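Local structure of WbbM protein (Klebsiella pneumoniae, 6U4B) at residues Lys401-Asp406 with Ile476-Val481; Asn426-Val431 with Lys482-Glu487. The protein is a bifunctional O-antigen polymerase that probably transfers sugars through two glycosyltransferase modules, one of which binds magnesium. One frame throughout, in Å; residues are numbered along the deposited sequence.

Coming from the N terminus, the chain first lays down Lys401-Asp406 and then Asn426-Val431, and both wait for partners that arrive some fifty to seventy residues later. Ile476-Val481 runs back beside the first and closes the loop of interaction 1; the helix that follows directly, Lys482-Glu487, meets the second and closes interaction 2. The two loops therefore cross rather than nest. Strand 477-479 has strand 402-405 on one edge and strand 428-432 on the other, so both contacts reach the same sheet of the family 8 module. Interaction 1 zips its middle strands, and interaction 2 ties the adjoining helix to the start of strand 428-432.

Interaction 1 of 2, residues Lys401-Asp406 with Ile476-Val481; sequences KVVFID and IIVFNV. With MG (magnesium ion), chain C.
Val402 and Phe479 face each other as an antiparallel hydrogen-bonded pair, with Val402 N 3.1 Å from Phe479 O and Phe479 N 2.6 Å from Val402 O. Phe404 and Ile477 repeat the exchange two residues on, Phe404 N lying 2.7 Å from Ile477 O. On the face carrying these four side chains, the Phe479 ring turns its edge to Phe404, its CE1 3.8 Å from Phe404 CB, which sits near the ring plane. Ile392 of helix 392-395 covers Val402, Phe404 and Phe479. The other face is buried as well, in ordinary van der Waals contact: Val403 CG2 meets Val478 CG2 at 4.1 Å, and Ile405 and Ile476 run alongside each other in the same direction, with their CD1 atoms 4.2 Å apart. These are central strands of the GT-A type fold expected for a family 8 glycosyltransferase, whose DxD motif, Asp406 to Asp408, follows directly on Ile405. Asp406 OD2 binds magnesium at 2.1 Å, with Asp408 and His560 as further ligands, and its OD1 makes a salt bridge to Arg389. Asp406 and Lys401, at the two ends, are partly exposed, whereas the residues between them are buried. With CG anti to the carbonyl carbon (chi1 -69°), Lys401 lays CB and CG along the Phe479 carbonyl, CB 3.6 Å from Phe479 O, before the chain bends away and NZ hydrogen-bonds to Leu419 O.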
ATOM      1  N   LYS A 401     -10.616 -25.108 -22.700  1.00 46.40           N
ATOM      2  CA  LYS A 401      -9.361 -24.424 -22.976  1.00 45.22           C
ATOM      3  C   LYS A 401      -8.730 -23.959 -21.671  1.00 45.86           C
ATOM      4  O   LYS A 401      -9.423 -23.644 -20.700  1.00 47.53           O
ATOM      5  CB  LYS A 401      -9.553 -23.231 -23.927  1.00 47.23           C
ATOM      6  CG  LYS A 401      -9.914 -23.637 -25.345  1.00 54.97           C
ATOM      7  CD  LYS A 401      -9.764 -22.485 -26.326  1.00 56.14           C
ATOM      8  CE  LYS A 401     -10.744 -21.366 -26.033  1.00 59.74           C
ATOM      9  NZ  LYS A 401     -10.705 -20.320 -27.092  1.00 60.66           N
ATOM     10  N   VAL A 402      -7.401 -23.907 -21.671  1.00 44.05           N
ATOM     11  CA  VAL A 402      -6.600 -23.598 -20.492  1.00 45.84           C
ATOM     12  C   VAL A 402      -5.402 -22.760 -20.926  1.00 40.37           C
ATOM     13  O   VAL A 402      -4.783 -23.032 -21.959  1.00 38.83           O
ATOM     14  CB  VAL A 402      -6.142 -24.894 -19.786  1.00 46.48           C
ATOM     15  CG1 VAL A 402      -4.795 -24.706 -19.118  1.00 45.47           C
ATOM     16  CG2 VAL A 402      -7.188 -25.358 -18.784  1.00 41.59           C
ATOM     17  N   VAL A 403      -5.075 -21.739 -20.135  1.00 34.21           N
ATOM     18  CA  VAL A 403      -3.942 -20.860 -20.406  1.00 35.82           C
ATOM     19  C   VAL A 403      -2.819 -21.202 -19.436  1.00 34.78           C
ATOM     20  O   VAL A 403      -2.969 -21.030 -18.220  1.00 37.72           O
ATOM     21  CB  VAL A 403      -4.329 -19.377 -20.287  1.00 41.39           C
ATOM     22  CG1 VAL A 403      -3.128 -18.494 -20.576  1.00 37.26           C
ATOM     23  CG2 VAL A 403      -5.479 -19.054 -21.226  1.00 46.75           C
ATOM     24  N   PHE A 404      -1.699 -21.689 -19.968  1.00 35.56           N
ATOM     25  CA  PHE A 404      -0.495 -21.845 -19.163  1.00 37.62           C
ATOM     26  C   PHE A 404       0.378 -20.606 -19.288  1.00 37.29           C
ATOM     27  O   PHE A 404       0.470 -19.998 -20.358  1.00 37.31           O
ATOM     28  CB  PHE A 404       0.318 -23.076 -19.577  1.00 34.36           C
ATOM     29  CG  PHE A 404       1.677 -23.139 -18.924  1.00 39.45           C
ATOM     30  CD1 PHE A 404       1.837 -23.768 -17.702  1.00 42.02           C
ATOM     31  CD2 PHE A 404       2.784 -22.536 -19.514  1.00 44.04           C
ATOM     32  CE1 PHE A 404       3.070 -23.811 -17.086  1.00 43.70           C
ATOM     33  CE2 PHE A 404       4.018 -22.566 -18.896  1.00 39.83           C
ATOM     34  CZ  PHE A 404       4.162 -23.210 -17.685  1.00 41.82           C
ATOM     35  N   ILE A 405       1.047 -20.254 -18.192  1.00 38.64           N
ATOM     36  CA  ILE A 405       1.975 -19.128 -18.203  1.00 32.45           C
ATOM     37  C   ILE A 405       3.140 -19.446 -17.275  1.00 30.35           C
ATOM     38  O   ILE A 405       2.950 -19.989 -16.183  1.00 34.86           O
ATOM     39  CB  ILE A 405       1.261 -17.811 -17.817  1.00 37.89           C
ATOM     40  CG1 ILE A 405       2.223 -16.621 -17.892  1.00 39.23           C
ATOM     41  CG2 ILE A 405       0.609 -17.916 -16.438  1.00 39.26           C
ATOM     42  CD1 ILE A 405       1.536 -15.280 -17.724  1.00 41.43           C
ATOM     43  N   ASP A 406       4.349 -19.120 -17.729  1.00 30.54           N
ATOM     44  CA  ASP A 406       5.539 -19.276 -16.901  1.00 33.67           C
ATOM     45  C   ASP A 406       5.408 -18.485 -15.602  1.00 38.42           C
ATOM     46  O   ASP A 406       4.747 -17.443 -15.542  1.00 36.69           O
ATOM     47  CB  ASP A 406       6.781 -18.803 -17.661  1.00 36.94           C
ATOM     48  CG  ASP A 406       7.476 -19.924 -18.407  1.00 44.90           C
ATOM     49  OD1 ASP A 406       6.903 -21.031 -18.507  1.00 45.94           O
ATOM     50  OD2 ASP A 406       8.607 -19.695 -18.888  1.00 49.75           O
ATOM     51  N   ILE A 476       4.024 -18.919 -22.553  1.00 35.90           N
ATOM     52  CA  ILE A 476       2.587 -18.697 -22.436  1.00 39.35           C
ATOM     53  C   ILE A 476       1.901 -19.478 -23.551  1.00 38.92           C
ATOM     54  O   ILE A 476       2.232 -19.326 -24.732  1.00 39.46           O
ATOM     55  CB  ILE A 476       2.241 -17.192 -22.453  1.00 39.97           C
ATOM     56  CG1 ILE A 476       0.779 -16.956 -22.066  1.00 37.37           C
ATOM     57  CG2 ILE A 476       2.568 -16.534 -23.793  1.00 28.89           C
ATOM     58  CD1 ILE A 476       0.474 -15.496 -21.736  1.00 36.60           C
ATOM     59  N   ILE A 477       0.979 -20.365 -23.181  1.00 37.00           N
ATOM     60  CA  ILE A 477       0.353 -21.281 -24.126  1.00 37.01           C
ATOM     61  C   ILE A 477      -1.129 -21.390 -23.802  1.00 38.20           C
ATOM     62  O   ILE A 477      -1.498 -21.670 -22.657  1.00 40.18           O
ATOM     63  CB  ILE A 477       0.994 -22.684 -24.087  1.00 38.45           C
ATOM     64  CG1 ILE A 477       2.510 -22.614 -24.269  1.00 42.74           C
ATOM     65  CG2 ILE A 477       0.379 -23.569 -25.156  1.00 37.17           C
ATOM     66  CD1 ILE A 477       3.209 -23.942 -24.057  1.00 41.52           C
ATOM     67  N   VAL A 478      -1.974 -21.197 -24.808  1.00 40.45           N
ATOM     68  CA  VAL A 478      -3.392 -21.511 -24.693  1.00 40.70           C
ATOM     69  C   VAL A 478      -3.580 -22.941 -25.182  1.00 41.61           C
ATOM     70  O   VAL A 478      -3.450 -23.222 -26.376  1.00 40.78           O
ATOM     71  CB  VAL A 478      -4.264 -20.535 -25.488  1.00 41.46           C
ATOM     72  CG1 VAL A 478      -5.736 -20.867 -25.278  1.00 37.00           C
ATOM     73  CG2 VAL A 478      -3.968 -19.101 -25.074  1.00 41.10           C
ATOM     74  N   PHE A 479      -3.876 -23.848 -24.259  1.00 38.76           N
ATOM     75  CA  PHE A 479      -4.102 -25.240 -24.610  1.00 43.56           C
ATOM     76  C   PHE A 479      -5.531 -25.430 -25.099  1.00 43.97           C
ATOM     77  O   PHE A 479      -6.486 -25.056 -24.411  1.00 43.89           O
ATOM     78  CB  PHE A 479      -3.834 -26.148 -23.409  1.00 41.04           C
ATOM     79  CG  PHE A 479      -2.376 -26.384 -23.135  1.00 36.90           C
ATOM     80  CD1 PHE A 479      -1.600 -25.408 -22.534  1.00 37.43           C
ATOM     81  CD2 PHE A 479      -1.785 -27.590 -23.469  1.00 35.60           C
ATOM     82  CE1 PHE A 479      -0.260 -25.630 -22.280  1.00 38.11           C
ATOM     83  CE2 PHE A 479      -0.448 -27.817 -23.216  1.00 35.91           C
ATOM     84  CZ  PHE A 479       0.317 -26.837 -22.621  1.00 32.82           C
ATOM     85  N   ASN A 480      -5.676 -26.000 -26.296  1.00 38.83           N
ATOM     86  CA  ASN A 480      -6.978 -26.454 -26.781  1.00 42.74           C
ATOM     87  C   ASN A 480      -7.180 -27.873 -26.258  1.00 48.15           C
ATOM     88  O   ASN A 480      -7.016 -28.867 -26.971  1.00 51.69           O
ATOM     89  CB  ASN A 480      -7.049 -26.386 -28.301  1.00 37.78           C
ATOM     90  CG  ASN A 480      -8.441 -26.673 -28.836  1.00 44.86           C
ATOM     91  OD1 ASN A 480      -9.314 -27.154 -28.112  1.00 48.57           O
ATOM     92  ND2 ASN A 480      -8.653 -26.382 -30.114  1.00 48.40           N
ATOM     93  N   VAL A 481      -7.539 -27.956 -24.974  1.00 41.48           N
ATOM     94  CA  VAL A 481      -7.618 -29.250 -24.300  1.00 43.33           C
ATOM     95  C   VAL A 481      -8.661 -30.139 -24.962  1.00 44.63           C
ATOM     96  O   VAL A 481      -8.431 -31.339 -25.166  1.00 41.21           O
ATOM     97  CB  VAL A 481      -7.907 -29.055 -22.801  1.00 45.34           C
ATOM     98  CG1 VAL A 481      -8.040 -30.401 -22.107  1.00 46.12           C
ATOM     99  CG2 VAL A 481      -6.809 -28.227 -22.151  1.00 37.22           C
TER
HETATM  100 MG    MG C 602      10.161 -18.373 -18.227  1.00 35.94          MG

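Interaction 2 of 2, residues Asn426-Val431 with Lys482-Glu487; sequences NLVAAV and KQMVEE
Leu427 lays its CD2 methyl over the side chains of Gln483 and Glu487: CD2 is 3.7 Å from Gln483 CG and equally 3.7 Å from Glu487 OE1. This one branch reaches both because they stand one turn apart on the same helix face; the leucine crosses Gln483 at about a right angle and Glu487 more slantwise. Beside it Met484 brings its end inward. Its chain is extended beyond CG, which carries CE across to the backbone and side chain of the strand entry, 3.4 Å from Leu427 O and 3.6 Å from Val428 CG1. Phe514 touches both Val428 and Met484 and backs this apolar corner, where the first helix after strand 477-479 packs against the start of strand 428-432, a neighbour of that strand in the sheet. On the partly exposed side the chemistry changes. Gln483 bends at chi2 (65°), turning its amide along the helix, and NE2 donates almost straight to Glu487 OE2 at 3.0 Å (172° at the hydrogen). The acceptor is met on its anti side, the donor 25° out of the carboxylate plane. Arg517 forms a salt bridge to the same oxygen. The segments meet by van der Waals packing of methyls on methyls and on oxygens, without a hydrogen bond between them, while the Glu487 carboxylate is compensated by the Gln483 N-H and the Arg517 guanidinium, which probably helps keep it ionised beside the leucine.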
ATOM      1  N   ASN A 426      -6.715 -26.059 -34.104  1.00 51.58           N
ATOM      2  CA  ASN A 426      -5.321 -25.987 -33.693  1.00 49.58           C
ATOM      3  C   ASN A 426      -5.183 -26.467 -32.255  1.00 48.69           C
ATOM      4  O   ASN A 426      -6.105 -26.347 -31.443  1.00 43.93           O
ATOM      5  CB  ASN A 426      -4.784 -24.560 -33.826  1.00 48.97           C
ATOM      6  CG  ASN A 426      -4.417 -24.208 -35.253  1.00 50.70           C
ATOM      7  OD1 ASN A 426      -4.260 -25.089 -36.097  1.00 52.34           O
ATOM      8  ND2 ASN A 426      -4.262 -22.917 -35.526  1.00 45.72           N
ATOM      9  N   LEU A 427      -4.018 -27.029 -31.944  1.00 50.36           N
ATOM     10  CA  LEU A 427      -3.830 -27.624 -30.629  1.00 49.12           C
ATOM     11  C   LEU A 427      -3.459 -26.587 -29.580  1.00 43.36           C
ATOM     12  O   LEU A 427      -3.838 -26.736 -28.413  1.00 40.84           O
ATOM     13  CB  LEU A 427      -2.768 -28.720 -30.700  1.00 38.47           C
ATOM     14  CG  LEU A 427      -3.131 -29.873 -31.637  1.00 47.84           C
ATOM     15  CD1 LEU A 427      -2.049 -30.943 -31.620  1.00 45.26           C
ATOM     16  CD2 LEU A 427      -4.486 -30.460 -31.265  1.00 51.15           C
ATOM     17  N   VAL A 428      -2.731 -25.536 -29.966  1.00 41.63           N
ATOM     18  CA  VAL A 428      -2.298 -24.504 -29.033  1.00 40.58           C
ATOM     19  C   VAL A 428      -2.293 -23.146 -29.718  1.00 46.76           C
ATOM     20  O   VAL A 428      -2.322 -23.034 -30.946  1.00 49.62           O
ATOM     21  CB  VAL A 428      -0.889 -24.777 -28.451  1.00 40.64           C
ATOM     22  CG1 VAL A 428      -0.895 -25.988 -27.532  1.00 39.96           C
ATOM     23  CG2 VAL A 428       0.125 -24.949 -29.579  1.00 38.76           C
ATOM     24  N   ALA A 429      -2.258 -22.107 -28.886  1.00 46.66           N
ATOM     25  CA  ALA A 429      -1.931 -20.754 -29.306  1.00 49.27           C
ATOM     26  C   ALA A 429      -0.728 -20.299 -28.496  1.00 49.05           C
ATOM     27  O   ALA A 429      -0.690 -20.504 -27.278  1.00 49.30           O
ATOM     28  CB  ALA A 429      -3.110 -19.799 -29.112  1.00 45.03           C
ATOM     29  N   ALA A 430       0.255 -19.704 -29.169  1.00 42.09           N
ATOM     30  CA  ALA A 430       1.503 -19.342 -28.511  1.00 41.96           C
ATOM     31  C   ALA A 430       2.181 -18.237 -29.307  1.00 46.15           C
ATOM     32  O   ALA A 430       1.773 -17.905 -30.422  1.00 51.22           O
ATOM     33  CB  ALA A 430       2.427 -20.557 -28.357  1.00 35.01           C
ATOM     34  N   VAL A 431       3.235 -17.677 -28.718  1.00 42.35           N
ATOM     35  CA  VAL A 431       3.989 -16.586 -29.320  1.00 41.25           C
ATOM     36  C   VAL A 431       5.210 -17.162 -30.021  1.00 43.45           C
ATOM     37  O   VAL A 431       5.919 -18.008 -29.458  1.00 45.20           O
ATOM     38  CB  VAL A 431       4.398 -15.543 -28.268  1.00 41.65           C
ATOM     39  CG1 VAL A 431       5.150 -14.396 -28.928  1.00 41.22           C
ATOM     40  CG2 VAL A 431       3.169 -15.033 -27.531  1.00 40.15           C
ATOM     41  N   LYS A 482      -9.819 -29.571 -25.313  1.00 47.37           N
ATOM     42  CA  LYS A 482     -10.880 -30.368 -25.925  1.00 54.59           C
ATOM     43  C   LYS A 482     -10.396 -31.058 -27.195  1.00 55.75           C
ATOM     44  O   LYS A 482     -10.719 -32.228 -27.435  1.00 55.01           O
ATOM     45  CB  LYS A 482     -12.099 -29.493 -26.223  1.00 59.80           C
ATOM     46  CG  LYS A 482     -13.138 -30.186 -27.095  1.00 64.91           C
ATOM     47  CD  LYS A 482     -14.549 -30.010 -26.561  1.00 70.71           C
ATOM     48  CE  LYS A 482     -15.033 -28.580 -26.710  1.00 73.37           C
ATOM     49  NZ  LYS A 482     -16.460 -28.445 -26.300  1.00 77.47           N
ATOM     50  N   GLN A 483      -9.612 -30.355 -28.015  1.00 51.53           N
ATOM     51  CA  GLN A 483      -9.067 -30.979 -29.216  1.00 51.81           C
ATOM     52  C   GLN A 483      -8.010 -32.018 -28.862  1.00 50.00           C
ATOM     53  O   GLN A 483      -7.935 -33.074 -29.501  1.00 53.42           O
ATOM     54  CB  GLN A 483      -8.488 -29.916 -30.146  1.00 49.78           C
ATOM     55  CG  GLN A 483      -8.195 -30.416 -31.550  1.00 51.70           C
ATOM     56  CD  GLN A 483      -9.454 -30.812 -32.300  1.00 56.64           C
ATOM     57  OE1 GLN A 483     -10.531 -30.264 -32.063  1.00 56.28           O
ATOM     58  NE2 GLN A 483      -9.323 -31.773 -33.207  1.00 62.02           N
ATOM     59  N   MET A 484      -7.186 -31.738 -27.847  1.00 44.61           N
ATOM     60  CA  MET A 484      -6.178 -32.705 -27.428  1.00 47.94           C
ATOM     61  C   MET A 484      -6.811 -33.978 -26.883  1.00 50.35           C
ATOM     62  O   MET A 484      -6.247 -35.067 -27.040  1.00 49.61           O
ATOM     63  CB  MET A 484      -5.253 -32.086 -26.379  1.00 45.98           C
ATOM     64  CG  MET A 484      -4.365 -30.985 -26.914  1.00 46.71           C
ATOM     65  SD  MET A 484      -3.187 -30.395 -25.686  1.00 48.50           S
ATOM     66  CE  MET A 484      -2.321 -29.159 -26.644  1.00 52.93           C
ATOM     67  N   VAL A 485      -7.973 -33.864 -26.235  1.00 52.34           N
ATOM     68  CA  VAL A 485      -8.663 -35.051 -25.743  1.00 52.84           C
ATOM     69  C   VAL A 485      -9.161 -35.897 -26.908  1.00 57.48           C
ATOM     70  O   VAL A 485      -9.040 -37.129 -26.894  1.00 57.54           O
ATOM     71  CB  VAL A 485      -9.810 -34.646 -24.799  1.00 46.90           C
ATOM     72  CG1 VAL A 485     -10.705 -35.842 -24.503  1.00 49.52           C
ATOM     73  CG2 VAL A 485      -9.250 -34.066 -23.512  1.00 46.32           C
ATOM     74  N   GLU A 486      -9.718 -35.255 -27.937  1.00 58.02           N
ATOM     75  CA  GLU A 486     -10.235 -36.006 -29.076  1.00 63.80           C
ATOM     76  C   GLU A 486      -9.116 -36.703 -29.837  1.00 63.69           C
ATOM     77  O   GLU A 486      -9.280 -37.843 -30.285  1.00 68.76           O
ATOM     78  CB  GLU A 486     -11.024 -35.081 -30.005  1.00 69.78           C
ATOM     79  CG  GLU A 486     -11.316 -35.677 -31.384  1.00 80.80           C
ATOM     80  CD  GLU A 486     -12.395 -36.757 -31.370  1.00 93.33           C
ATOM     81  OE1 GLU A 486     -13.272 -36.727 -32.260  1.00100.09           O
ATOM     82  OE2 GLU A 486     -12.372 -37.638 -30.483  1.00 96.67           O
ATOM     83  N   GLU A 487      -7.970 -36.044 -29.990  1.00 61.82           N
ATOM     84  CA  GLU A 487      -6.846 -36.608 -30.726  1.00 63.03           C
ATOM     85  C   GLU A 487      -5.910 -37.433 -29.851  1.00 60.60           C
ATOM     86  O   GLU A 487      -4.963 -38.028 -30.377  1.00 55.58           O
ATOM     87  CB  GLU A 487      -6.051 -35.490 -31.409  1.00 62.78           C
ATOM     88  CG  GLU A 487      -6.870 -34.636 -32.364  1.00 63.07           C
ATOM     89  CD  GLU A 487      -6.020 -33.637 -33.127  1.00 57.36           C
ATOM     90  OE1 GLU A 487      -4.777 -33.690 -33.003  1.00 52.92           O
ATOM     91  OE2 GLU A 487      -6.594 -32.798 -33.854  1.00 58.15           O
TER